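Local coordinates for protein multicopper oxidase (Pseudomonas thermotolerans, PDB 6VOW) that probably couples the one-electron oxidation of phenolic, lignin-related substrates to the reduction of dioxygen to water at its copper centres, as laccases do, at residues G131-Y135 against G265-D269; A191-G195 against Q385-P389; T229-N235 against K258-P264; A322-R328 against H375-R381. All coordinates share one frame; numbering follows the deposited sequence.

Contact 1: residues G131-Y135 against G265-D269; sequences GNFWY and GMRID
Arg267 reaches over from its strand and takes hold of the backbone carbonyl of Asn132. Its NE lies 2.7 Å from Asn132 O in a fairly straight bond (162° at the hydrogen). The oxygen sits at the guanidinium edge and in its plane, although the donor stands above the plane of the carbonyl itself. NH2 adds a weak bond to the same oxygen. A bend at chi2 (91°) and another at chi3 fold the chain back, which lets Arg267 NH1 also bond Gly265 O of its own segment at 2.9 Å; held by two carbonyls, the guanidinium has its rotation fixed. Trp134 NE1 makes a weak bond of 3.3 Å to Gly265 O, while the indole CZ2 packs 3.4 Å from Gly265 CA, where a side chain would be tight.

At the other end, Asn132 ND2 gives Asp269 OD1 a nearly straight bond of 2.8 Å, in the amide plane but arriving from above the carboxylate plane. A water accepts weakly from Asn132 N and donates to Asp269 OD2. In the second shell, Asp413 forms a salt bridge with Arg267 NH2, Arg220 does so with Asp269, and Arg222 bonds Asn132 OD1, so the amide is held at both ends.

The strand axes come no closer than 7.2 Å, and it is side chains that join the two sheets. Trp134 also touches the Cu-O-Cu linkage, which places this buried junction between beta-sandwich domains beside the trinuclear copper cluster of a multicopper oxidase.

Contact 2: residues A191-G195 against Q385-P389; sequences AAREG and QYQHP. With CU (copper (II) ion), chain D.
Backbone, not guanidinium, is what Arg193 lays against the ring of Tyr386. Its CA stands over one face in a CH-pi contact, 4.1 Å from the ring centroid and 17° off the normal, and its CB comes within 3.8 Å of Tyr386 CE1. From CB onward the arginine chain bends at chi2 and chi3 and leads away from the partner segment. The next residue takes the rim of the same ring: Glu194 CG lies in the ring plane, at the edge, 3.7 Å from Tyr386 CD1. Tyr386 is therefore met from one face and one edge by two consecutive residues of the loop that follows helix 188-191.

Beyond CG, the bend of Glu194 at chi2 (-106°) carries the carboxylate toward Gln387. Glu194 OE2 accepts a long, weak bond from Gln387 N at 3.4 Å, though a straight one at 173°. The long ion pair between Glu194 and Lys419 is weak too.

Next along the segment, His388 turns its ring to the copper ion, which ND1 binds at 2.0 Å. Tyr386 O lies 3.4 Å above one face of that imidazole, toward its rim. Cys439 and His444 complete a site with the Cys-His-His ligands of a type 1 copper, and Arg193 O accepts a weak hydrogen bond from His444 NE2.

The chemistry implies a light, largely apolar contact at the surface: dispersion over the tyrosine and weak polar bonds hold the loop against the segment that carries a copper ligand, while the loop carbonyl may steady the orientation of His444.

Contact 3: residues T229-N235 against K258-P264; sequences TVTYRLN and KEYWLGP
Arg233 and Trp261 share a first torsion, CG anti to the carbonyl carbon (chi1 -63° and -72°), and this sends the two side chains off side by side from the same face of the sheet. Arg233 CD consequently rests over the indole, 3.9 Å from the centroid of the six-membered ring. Trp261 NE1 bonds Glu259 OE2 at 2.8 Å, in the ring plane but from above the carboxylate plane. The other carboxylate oxygen, Glu259 OE1, reaches Arg233 through a water that accepts from NE and donates to OE1. With an alanine in place of Trp261, Glu259 OE2 would probably be left without its N-H partner, and the arginine methylenes would lose the surface that supports them.

Beneath these side chains runs an antiparallel pairing at the edge of a sheet of the middle beta-sandwich domain, strand 260-262 being outermost. Tyr232 and Leu262 exchange two backbone bonds, with Leu262 N 2.9 Å from Tyr232 O; Leu234 and Tyr260 exchange another two, and Arg233 faces Trp261 as the non-hydrogen-bonded pair between them.

The opposite face turns inward. Leu234 CD1 meets Leu262 CD2 at 3.8 Å, and both leucines pack on Ile268 of the facing sheet. Tyr232 sends its hydroxyl to Thr173. Where strand 232-235 begins and strand 260-262 ends, Pro264 CG sits 3.3 Å from Val230 O, and Thr231 OG1 lies against Gly263 CA at 3.5 Å.

Contact 4: residues A322-R328 against H375-R381; sequences AETLSFR and HYIFELR
Ile377 N donates to Glu323 O at 2.7 Å, the shortest polar bond here and a nearly straight one (169°), although the donor stands above the carbonyl plane. Tyr376 CA adds a C-H contact to Glu323 O at 3.2 Å. Further bonds continue the parallel ladder: Leu325 N donates to Ile377 O and Leu325 O accepts from Glu379 N, then Phe327 does likewise with Glu379 and Arg381.

Ile377, on one face, sets its CD1 3.6 Å from Ala322 CB. Ser326 OG gives a weak bond to Glu379 OE1 on that face, and Arg328 and Arg381 run alongside each other there, pointing the same way. On the other face Phe327 pushes CE1 over the ring of Phe378, 3.4 Å from its CD2, with the ring planes at 52°. Phe327 also meets Phe437 of the facing sheet edge-to-face, while Leu325 CD1 packs on Tyr376 CD2 at 3.6 Å. An alanine at Phe378 is likely to open a gap beside Phe327 CE1 and leave that ring with less to hold it on this side.

This parallel pair, in a mixed sheet packed face to face on a second one, fits the cupredoxin-type beta-sandwich of the C-terminal domain.

Overall arrangement
Contact 3 pairs strands 232-235 and 260-262 within the middle domain. Strand 267-273 follows in the facing sheet and leads into contact 1, about 13 Å away between centres, where it meets strand 131-136 of the N-terminal domain; Ile268 packs on Tyr260. Contact 2 ties the loop after helix 188-191 to the C-terminal domain, and Gln387 touches Trp261 of contact 3. Contact 4, about 21 Å from contact 2 between centres, pairs strand 323-329 with strand 375-382, the latter just before 388-392. Along the chain contacts 1 and 2 interleave; contact 3 falls within both spans, contact 4 within that of contact 2. Contacts 1 and 2 join domains near the copper sites; 3 and 4 build individual sandwiches.

Contact 1: residues G131-Y135 against G265-D269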
# COMPACT_ATOMS: atom_id res chain seq x y z
N GLY A 131 2.01 -4.12 11.69
CA GLY A 131 1.01 -4.21 10.72
C GLY A 131 1.51 -4.45 9.34
O GLY A 131 2.59 -5.01 9.14
N ASN A 132 0.67 -4.08 8.39
CA ASN A 132 0.79 -4.46 6.96
C ASN A 132 1.35 -3.34 6.20
O ASN A 132 0.73 -2.25 6.22
CB ASN A 132 -0.64 -4.72 6.41
CG ASN A 132 -1.28 -5.88 7.13
OD1 ASN A 132 -0.64 -6.94 7.30
ND2 ASN A 132 -2.52 -5.70 7.56
N PHE A 133 2.46 -3.57 5.53
CA PHE A 133 3.07 -2.49 4.75
C PHE A 133 3.33 -3.18 3.45
O PHE A 133 2.96 -4.38 3.25
CB PHE A 133 4.33 -1.93 5.47
CG PHE A 133 3.99 -1.35 6.75
CD1 PHE A 133 3.41 -0.15 6.82
CD2 PHE A 133 4.05 -2.13 7.89
CE1 PHE A 133 2.99 0.37 8.03
CE2 PHE A 133 3.60 -1.68 9.09
CZ PHE A 133 3.09 -0.40 9.17
N TRP A 134 3.97 -2.45 2.57
CA TRP A 134 4.48 -3.12 1.33
C TRP A 134 5.65 -2.36 0.80
O TRP A 134 6.00 -1.27 1.29
CB TRP A 134 3.37 -3.27 0.24
CG TRP A 134 2.73 -2.04 -0.27
CD1 TRP A 134 2.10 -1.10 0.43
CD2 TRP A 134 2.70 -1.65 -1.62
NE1 TRP A 134 1.66 -0.14 -0.41
CE2 TRP A 134 1.99 -0.48 -1.69
CE3 TRP A 134 3.15 -2.22 -2.79
CZ2 TRP A 134 1.79 0.18 -2.87
CZ3 TRP A 134 2.92 -1.60 -3.97
CH2 TRP A 134 2.20 -0.43 -4.02
N TYR A 135 6.20 -2.91 -0.24
CA TYR A 135 7.39 -2.35 -0.85
C TYR A 135 7.32 -2.43 -2.36
O TYR A 135 6.80 -3.40 -2.95
CB TYR A 135 8.61 -3.11 -0.29
CG TYR A 135 8.69 -4.58 -0.66
CD1 TYR A 135 9.44 -4.96 -1.74
CD2 TYR A 135 8.10 -5.57 0.12
CE1 TYR A 135 9.56 -6.28 -2.12
CE2 TYR A 135 8.25 -6.91 -0.24
CZ TYR A 135 8.99 -7.23 -1.39
OH TYR A 135 9.17 -8.49 -1.85
N GLY A 265 -2.28 0.54 -2.91
CA GLY A 265 -1.37 0.77 -1.79
C GLY A 265 -1.98 0.81 -0.41
O GLY A 265 -1.29 1.09 0.58
N MET A 266 -3.27 0.49 -0.32
CA MET A 266 -3.92 0.33 0.94
C MET A 266 -3.95 -1.09 1.39
O MET A 266 -3.90 -2.03 0.64
CB MET A 266 -5.35 0.89 0.88
CG MET A 266 -5.34 2.40 0.67
SD MET A 266 -7.01 3.00 0.36
CE MET A 266 -7.73 3.15 1.96
N ARG A 267 -4.06 -1.23 2.68
CA ARG A 267 -4.11 -2.55 3.28
C ARG A 267 -5.11 -2.55 4.39
O ARG A 267 -5.43 -1.52 4.97
CB ARG A 267 -2.72 -2.84 3.88
CG ARG A 267 -1.57 -2.84 2.93
CD ARG A 267 -0.90 -1.49 2.80
NE ARG A 267 -0.28 -0.94 4.03
CZ ARG A 267 -0.12 0.36 4.24
NH1 ARG A 267 -0.60 1.24 3.37
NH2 ARG A 267 0.43 0.79 5.34
N ILE A 268 -5.55 -3.73 4.75
CA ILE A 268 -6.40 -3.90 5.90
C ILE A 268 -6.07 -5.23 6.52
O ILE A 268 -5.63 -6.18 5.86
CB ILE A 268 -7.94 -3.92 5.55
CG1 ILE A 268 -8.36 -5.02 4.52
CG2 ILE A 268 -8.36 -2.58 5.02
CD1 ILE A 268 -9.84 -4.98 4.26
N ASP A 269 -6.37 -5.30 7.80
CA ASP A 269 -6.49 -6.62 8.46
C ASP A 269 -7.96 -6.79 8.64
O ASP A 269 -8.62 -5.94 9.25
CB ASP A 269 -5.90 -6.59 9.82
CG ASP A 269 -4.39 -6.66 9.82
OD1 ASP A 269 -3.83 -7.55 9.16
OD2 ASP A 269 -3.77 -5.84 10.54
O HOH W 1 -2.08 -3.94 9.82

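Contact 2: residues A191-G195 against Q385-P389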
# COMPACT_ATOMS: atom_id res chain seq x y z
N ALA A 191 -4.81 7.80 -18.12
CA ALA A 191 -4.01 8.55 -17.13
C ALA A 191 -4.66 9.85 -16.79
O ALA A 191 -4.53 10.27 -15.66
CB ALA A 191 -2.57 8.81 -17.63
N ALA A 192 -5.32 10.49 -17.75
CA ALA A 192 -6.19 11.67 -17.44
C ALA A 192 -7.52 11.35 -16.72
O ALA A 192 -8.21 12.26 -16.26
CB ALA A 192 -6.49 12.43 -18.72
N ARG A 193 -7.92 10.07 -16.67
CA ARG A 193 -9.13 9.62 -15.91
C ARG A 193 -8.77 8.91 -14.57
O ARG A 193 -8.12 9.51 -13.72
CB ARG A 193 -10.15 8.83 -16.78
CG ARG A 193 -9.65 7.66 -17.65
CD ARG A 193 -9.88 6.17 -17.24
NE ARG A 193 -11.19 5.56 -17.58
CZ ARG A 193 -11.61 5.18 -18.81
NH1 ARG A 193 -10.86 5.35 -19.91
NH2 ARG A 193 -12.82 4.63 -18.95
N GLU A 194 -9.24 7.68 -14.37
CA GLU A 194 -9.12 6.93 -13.11
C GLU A 194 -7.78 6.20 -13.03
O GLU A 194 -7.40 5.69 -11.97
CB GLU A 194 -10.31 5.96 -12.96
CG GLU A 194 -11.66 6.62 -12.54
CD GLU A 194 -12.07 6.34 -11.08
OE1 GLU A 194 -12.18 5.14 -10.72
OE2 GLU A 194 -12.30 7.29 -10.26
N GLY A 195 -7.06 6.18 -14.16
CA GLY A 195 -5.71 5.71 -14.27
C GLY A 195 -5.76 4.56 -15.23
O GLY A 195 -6.85 4.08 -15.54
N GLN A 385 -13.60 14.85 -10.68
CA GLN A 385 -14.52 13.74 -10.62
C GLN A 385 -13.77 12.41 -10.64
O GLN A 385 -14.31 11.37 -11.03
CB GLN A 385 -15.56 13.85 -11.75
CG GLN A 385 -16.81 14.66 -11.40
CD GLN A 385 -17.31 14.46 -9.96
OE1 GLN A 385 -18.23 13.65 -9.66
NE2 GLN A 385 -16.69 15.18 -9.03
N TYR A 386 -12.54 12.44 -10.12
CA TYR A 386 -11.67 11.29 -10.16
C TYR A 386 -11.08 11.02 -8.78
O TYR A 386 -10.64 11.95 -8.12
CB TYR A 386 -10.66 11.55 -11.24
CG TYR A 386 -11.38 11.48 -12.58
CD1 TYR A 386 -11.90 10.27 -13.02
CD2 TYR A 386 -11.61 12.61 -13.35
CE1 TYR A 386 -12.61 10.17 -14.20
CE2 TYR A 386 -12.31 12.53 -14.53
CZ TYR A 386 -12.79 11.30 -14.96
OH TYR A 386 -13.47 11.11 -16.11
N GLN A 387 -11.18 9.79 -8.30
CA GLN A 387 -10.66 9.55 -6.92
C GLN A 387 -9.16 9.43 -6.92
O GLN A 387 -8.57 8.98 -7.91
CB GLN A 387 -11.30 8.37 -6.21
CG GLN A 387 -11.05 6.97 -6.72
CD GLN A 387 -12.09 6.02 -6.14
OE1 GLN A 387 -12.32 5.96 -4.91
NE2 GLN A 387 -12.79 5.33 -7.04
N HIS A 388 -8.51 9.87 -5.83
CA HIS A 388 -7.06 9.74 -5.78
C HIS A 388 -6.67 9.12 -4.44
O HIS A 388 -7.05 9.65 -3.41
CB HIS A 388 -6.49 11.13 -5.87
CG HIS A 388 -6.79 11.84 -7.14
ND1 HIS A 388 -6.47 11.31 -8.37
CD2 HIS A 388 -7.39 13.03 -7.38
CE1 HIS A 388 -6.87 12.15 -9.32
NE2 HIS A 388 -7.41 13.21 -8.74
N PRO A 389 -5.93 8.00 -4.42
CA PRO A 389 -5.37 7.48 -3.12
C PRO A 389 -4.10 8.25 -2.79
O PRO A 389 -3.00 8.02 -3.38
CB PRO A 389 -5.09 6.01 -3.42
CG PRO A 389 -4.73 6.06 -4.88
CD PRO A 389 -5.75 7.00 -5.47
CU CU D . -4.95 10.01 -8.64

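Contact 3: residues T229-N235 against K258-P264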
# COMPACT_ATOMS: atom_id res chain seq x y z
N THR A 229 -3.33 0.80 -10.03
CA THR A 229 -4.53 1.72 -10.27
C THR A 229 -5.89 1.30 -9.69
O THR A 229 -6.74 2.17 -9.41
CB THR A 229 -4.73 2.03 -11.80
OG1 THR A 229 -5.68 1.14 -12.37
CG2 THR A 229 -3.50 1.85 -12.50
N VAL A 230 -6.11 0.01 -9.52
CA VAL A 230 -7.41 -0.47 -9.10
C VAL A 230 -7.81 -0.16 -7.63
O VAL A 230 -7.03 -0.19 -6.76
CB VAL A 230 -7.60 -1.94 -9.46
CG1 VAL A 230 -8.92 -2.46 -8.96
CG2 VAL A 230 -7.54 -2.10 -10.97
N THR A 231 -9.03 0.26 -7.41
CA THR A 231 -9.64 0.25 -6.10
C THR A 231 -10.62 -0.93 -6.02
O THR A 231 -11.60 -0.91 -6.69
CB THR A 231 -10.37 1.53 -5.88
OG1 THR A 231 -9.40 2.56 -5.70
CG2 THR A 231 -11.20 1.44 -4.64
N TYR A 232 -10.34 -1.91 -5.17
CA TYR A 232 -11.18 -3.07 -5.00
C TYR A 232 -12.25 -2.77 -3.96
O TYR A 232 -11.95 -2.39 -2.84
CB TYR A 232 -10.36 -4.21 -4.55
CG TYR A 232 -9.26 -4.51 -5.49
CD1 TYR A 232 -9.48 -5.21 -6.67
CD2 TYR A 232 -7.94 -4.13 -5.18
CE1 TYR A 232 -8.42 -5.45 -7.54
CE2 TYR A 232 -6.90 -4.42 -6.01
CZ TYR A 232 -7.16 -5.07 -7.20
OH TYR A 232 -6.08 -5.31 -8.02
N ARG A 233 -13.50 -2.90 -4.38
CA ARG A 233 -14.69 -2.63 -3.55
C ARG A 233 -14.95 -3.89 -2.83
O ARG A 233 -15.78 -4.70 -3.20
CB ARG A 233 -15.88 -2.20 -4.41
CG ARG A 233 -15.55 -0.89 -5.11
CD ARG A 233 -16.76 -0.19 -5.71
NE ARG A 233 -17.62 -1.05 -6.55
CZ ARG A 233 -17.26 -1.64 -7.70
NH1 ARG A 233 -16.02 -1.52 -8.21
NH2 ARG A 233 -18.17 -2.38 -8.36
N LEU A 234 -14.13 -4.11 -1.82
CA LEU A 234 -14.10 -5.43 -1.17
C LEU A 234 -15.32 -5.67 -0.37
O LEU A 234 -15.78 -4.82 0.39
CB LEU A 234 -12.89 -5.54 -0.20
CG LEU A 234 -11.46 -5.53 -0.72
CD1 LEU A 234 -10.51 -5.67 0.47
CD2 LEU A 234 -11.21 -6.65 -1.70
N ASN A 235 -15.83 -6.86 -0.48
CA ASN A 235 -17.05 -7.22 0.22
C ASN A 235 -16.92 -8.69 0.36
O ASN A 235 -16.20 -9.30 -0.44
CB ASN A 235 -18.30 -6.72 -0.54
CG ASN A 235 -18.43 -7.33 -1.90
OD1 ASN A 235 -17.97 -6.78 -2.91
ND2 ASN A 235 -19.08 -8.46 -1.96
N LYS A 258 -20.84 -3.58 4.23
CA LYS A 258 -21.18 -3.80 2.81
C LYS A 258 -19.94 -3.87 1.96
O LYS A 258 -19.79 -4.78 1.15
CB LYS A 258 -22.10 -2.66 2.30
CG LYS A 258 -22.53 -2.71 0.80
CD LYS A 258 -22.92 -4.09 0.26
CE LYS A 258 -24.06 -4.76 1.03
NZ LYS A 258 -25.40 -4.62 0.41
N GLU A 259 -19.04 -2.91 2.13
CA GLU A 259 -17.86 -2.96 1.31
C GLU A 259 -16.75 -2.16 1.91
O GLU A 259 -16.96 -1.31 2.76
CB GLU A 259 -18.15 -2.54 -0.16
CG GLU A 259 -18.92 -1.24 -0.29
CD GLU A 259 -19.18 -0.87 -1.75
OE1 GLU A 259 -19.18 -1.76 -2.65
OE2 GLU A 259 -19.37 0.34 -1.96
N TYR A 260 -15.54 -2.50 1.56
CA TYR A 260 -14.45 -1.61 1.94
C TYR A 260 -13.70 -1.25 0.65
O TYR A 260 -13.34 -2.13 -0.10
CB TYR A 260 -13.56 -2.28 2.97
CG TYR A 260 -12.49 -1.34 3.42
CD1 TYR A 260 -11.30 -1.22 2.71
CD2 TYR A 260 -12.67 -0.56 4.57
CE1 TYR A 260 -10.31 -0.35 3.13
CE2 TYR A 260 -11.69 0.28 4.97
CZ TYR A 260 -10.49 0.36 4.24
OH TYR A 260 -9.51 1.26 4.62
N TRP A 261 -13.47 0.02 0.42
CA TRP A 261 -12.79 0.49 -0.81
C TRP A 261 -11.30 0.49 -0.57
O TRP A 261 -10.75 1.41 0.09
CB TRP A 261 -13.25 1.90 -1.20
CG TRP A 261 -14.66 1.94 -1.77
CD1 TRP A 261 -15.74 1.31 -1.28
CD2 TRP A 261 -15.11 2.67 -2.91
NE1 TRP A 261 -16.84 1.59 -2.01
CE2 TRP A 261 -16.48 2.41 -3.04
CE3 TRP A 261 -14.49 3.48 -3.85
CZ2 TRP A 261 -17.26 2.97 -4.05
CZ3 TRP A 261 -15.24 4.03 -4.86
CH2 TRP A 261 -16.62 3.78 -4.96
N LEU A 262 -10.65 -0.54 -1.06
CA LEU A 262 -9.23 -0.73 -0.87
C LEU A 262 -8.59 -0.13 -2.07
O LEU A 262 -8.52 -0.76 -3.14
CB LEU A 262 -8.86 -2.25 -0.86
CG LEU A 262 -7.45 -2.60 -0.31
CD1 LEU A 262 -7.47 -2.20 1.10
CD2 LEU A 262 -7.18 -4.08 -0.29
N GLY A 263 -8.16 1.09 -1.92
CA GLY A 263 -7.36 1.73 -2.95
C GLY A 263 -5.96 1.20 -3.16
O GLY A 263 -5.43 0.47 -2.34
N PRO A 264 -5.33 1.60 -4.26
CA PRO A 264 -3.95 1.13 -4.51
C PRO A 264 -3.04 1.53 -3.36
O PRO A 264 -3.12 2.70 -2.81
CB PRO A 264 -3.58 1.79 -5.83
CG PRO A 264 -4.89 2.24 -6.45
CD PRO A 264 -5.83 2.50 -5.33
O HOH W 2 -19.73 -2.04 -5.07

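Contact 4: residues A322-R328 against H375-R381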
# COMPACT_ATOMS: atom_id res chain seq x y z
N ALA A 322 -2.31 22.82 15.83
CA ALA A 322 -1.98 22.61 14.42
C ALA A 322 -2.27 23.82 13.49
O ALA A 322 -3.09 24.69 13.76
CB ALA A 322 -2.62 21.34 13.88
N GLU A 323 -1.52 23.86 12.41
CA GLU A 323 -1.57 24.92 11.40
C GLU A 323 -2.05 24.24 10.12
O GLU A 323 -1.61 23.11 9.83
CB GLU A 323 -0.14 25.39 11.19
CG GLU A 323 0.16 26.61 10.33
CD GLU A 323 1.58 27.18 10.57
OE1 GLU A 323 2.10 27.90 9.68
OE2 GLU A 323 2.19 26.90 11.65
N THR A 324 -2.92 24.92 9.34
CA THR A 324 -3.40 24.26 8.13
C THR A 324 -2.61 24.56 6.85
O THR A 324 -2.11 25.67 6.63
CB THR A 324 -4.92 24.43 7.92
OG1 THR A 324 -5.62 23.95 9.08
CG2 THR A 324 -5.38 23.63 6.67
N LEU A 325 -2.44 23.52 6.04
CA LEU A 325 -2.00 23.67 4.66
C LEU A 325 -3.04 23.06 3.77
O LEU A 325 -3.55 21.96 4.00
CB LEU A 325 -0.67 22.99 4.38
CG LEU A 325 0.55 23.69 4.99
CD1 LEU A 325 0.55 23.58 6.51
CD2 LEU A 325 1.84 23.10 4.41
N SER A 326 -3.34 23.80 2.71
CA SER A 326 -4.34 23.35 1.82
C SER A 326 -3.66 22.93 0.57
O SER A 326 -2.72 23.58 0.09
CB SER A 326 -5.35 24.41 1.54
OG SER A 326 -6.55 23.70 1.29
N PHE A 327 -4.13 21.81 0.06
CA PHE A 327 -3.58 21.21 -1.13
C PHE A 327 -4.73 20.99 -2.12
O PHE A 327 -5.80 20.44 -1.74
CB PHE A 327 -2.85 19.90 -0.76
CG PHE A 327 -1.60 20.11 0.06
CD1 PHE A 327 -1.59 19.89 1.43
CD2 PHE A 327 -0.42 20.52 -0.54
CE1 PHE A 327 -0.42 20.07 2.17
CE2 PHE A 327 0.72 20.74 0.19
CZ PHE A 327 0.74 20.50 1.54
N ARG A 328 -4.53 21.46 -3.36
CA ARG A 328 -5.52 21.28 -4.45
C ARG A 328 -5.09 20.26 -5.51
O ARG A 328 -4.07 20.44 -6.15
CB ARG A 328 -5.80 22.63 -5.14
CG ARG A 328 -6.38 23.71 -4.21
CD ARG A 328 -6.52 25.04 -4.93
NE ARG A 328 -5.31 25.42 -5.67
CZ ARG A 328 -4.17 25.87 -5.12
NH1 ARG A 328 -4.02 26.02 -3.80
NH2 ARG A 328 -3.16 26.19 -5.92
N HIS A 375 3.04 20.49 14.26
CA HIS A 375 1.73 19.86 14.12
C HIS A 375 0.97 20.64 13.02
O HIS A 375 0.86 21.86 13.07
CB HIS A 375 1.02 19.87 15.46
CG HIS A 375 1.64 18.95 16.50
ND1 HIS A 375 2.92 19.11 16.98
CD2 HIS A 375 1.12 17.89 17.17
CE1 HIS A 375 3.19 18.16 17.86
NE2 HIS A 375 2.11 17.42 18.00
N TYR A 376 0.52 19.91 12.00
CA TYR A 376 -0.10 20.47 10.83
C TYR A 376 -1.36 19.73 10.52
O TYR A 376 -1.51 18.54 10.86
CB TYR A 376 0.86 20.40 9.63
CG TYR A 376 2.13 21.15 9.83
CD1 TYR A 376 3.24 20.52 10.30
CD2 TYR A 376 2.22 22.50 9.53
CE1 TYR A 376 4.42 21.20 10.51
CE2 TYR A 376 3.42 23.19 9.71
CZ TYR A 376 4.50 22.52 10.24
OH TYR A 376 5.68 23.12 10.45
N ILE A 377 -2.30 20.46 9.91
CA ILE A 377 -3.51 19.89 9.33
C ILE A 377 -3.31 20.10 7.86
O ILE A 377 -2.94 21.21 7.48
CB ILE A 377 -4.82 20.68 9.63
CG1 ILE A 377 -4.97 21.10 11.09
CG2 ILE A 377 -6.05 19.92 9.12
CD1 ILE A 377 -5.43 20.01 11.99
N PHE A 378 -3.55 19.06 7.06
CA PHE A 378 -3.61 19.10 5.61
C PHE A 378 -5.08 18.97 5.23
O PHE A 378 -5.74 17.97 5.56
CB PHE A 378 -2.84 17.93 5.00
CG PHE A 378 -1.35 18.08 5.04
CD1 PHE A 378 -0.68 18.93 5.94
CD2 PHE A 378 -0.59 17.34 4.17
CE1 PHE A 378 0.72 19.02 5.93
CE2 PHE A 378 0.77 17.42 4.16
CZ PHE A 378 1.44 18.27 5.03
N GLU A 379 -5.59 20.02 4.58
CA GLU A 379 -6.86 19.97 3.90
C GLU A 379 -6.58 19.41 2.53
O GLU A 379 -5.81 19.98 1.75
CB GLU A 379 -7.50 21.34 3.76
CG GLU A 379 -8.99 21.21 3.37
CD GLU A 379 -9.68 22.54 3.06
OE1 GLU A 379 -9.35 23.14 1.99
OE2 GLU A 379 -10.57 22.98 3.85
N LEU A 380 -7.19 18.29 2.22
CA LEU A 380 -6.99 17.62 0.94
C LEU A 380 -8.23 17.88 0.11
O LEU A 380 -9.26 17.38 0.48
CB LEU A 380 -6.83 16.12 1.18
CG LEU A 380 -5.73 15.70 2.15
CD1 LEU A 380 -5.64 14.21 2.16
CD2 LEU A 380 -4.41 16.21 1.67
N ARG A 381 -8.13 18.71 -0.94
CA ARG A 381 -9.27 19.11 -1.84
C ARG A 381 -9.12 18.42 -3.22
O ARG A 381 -8.21 18.72 -3.97
CB ARG A 381 -9.33 20.65 -2.08
CG ARG A 381 -9.33 21.47 -0.79
CD ARG A 381 -9.03 22.94 -1.06
NE ARG A 381 -10.09 23.50 -1.89
CZ ARG A 381 -9.96 24.55 -2.67
NH1 ARG A 381 -8.81 25.23 -2.75
NH2 ARG A 381 -11.00 24.93 -3.39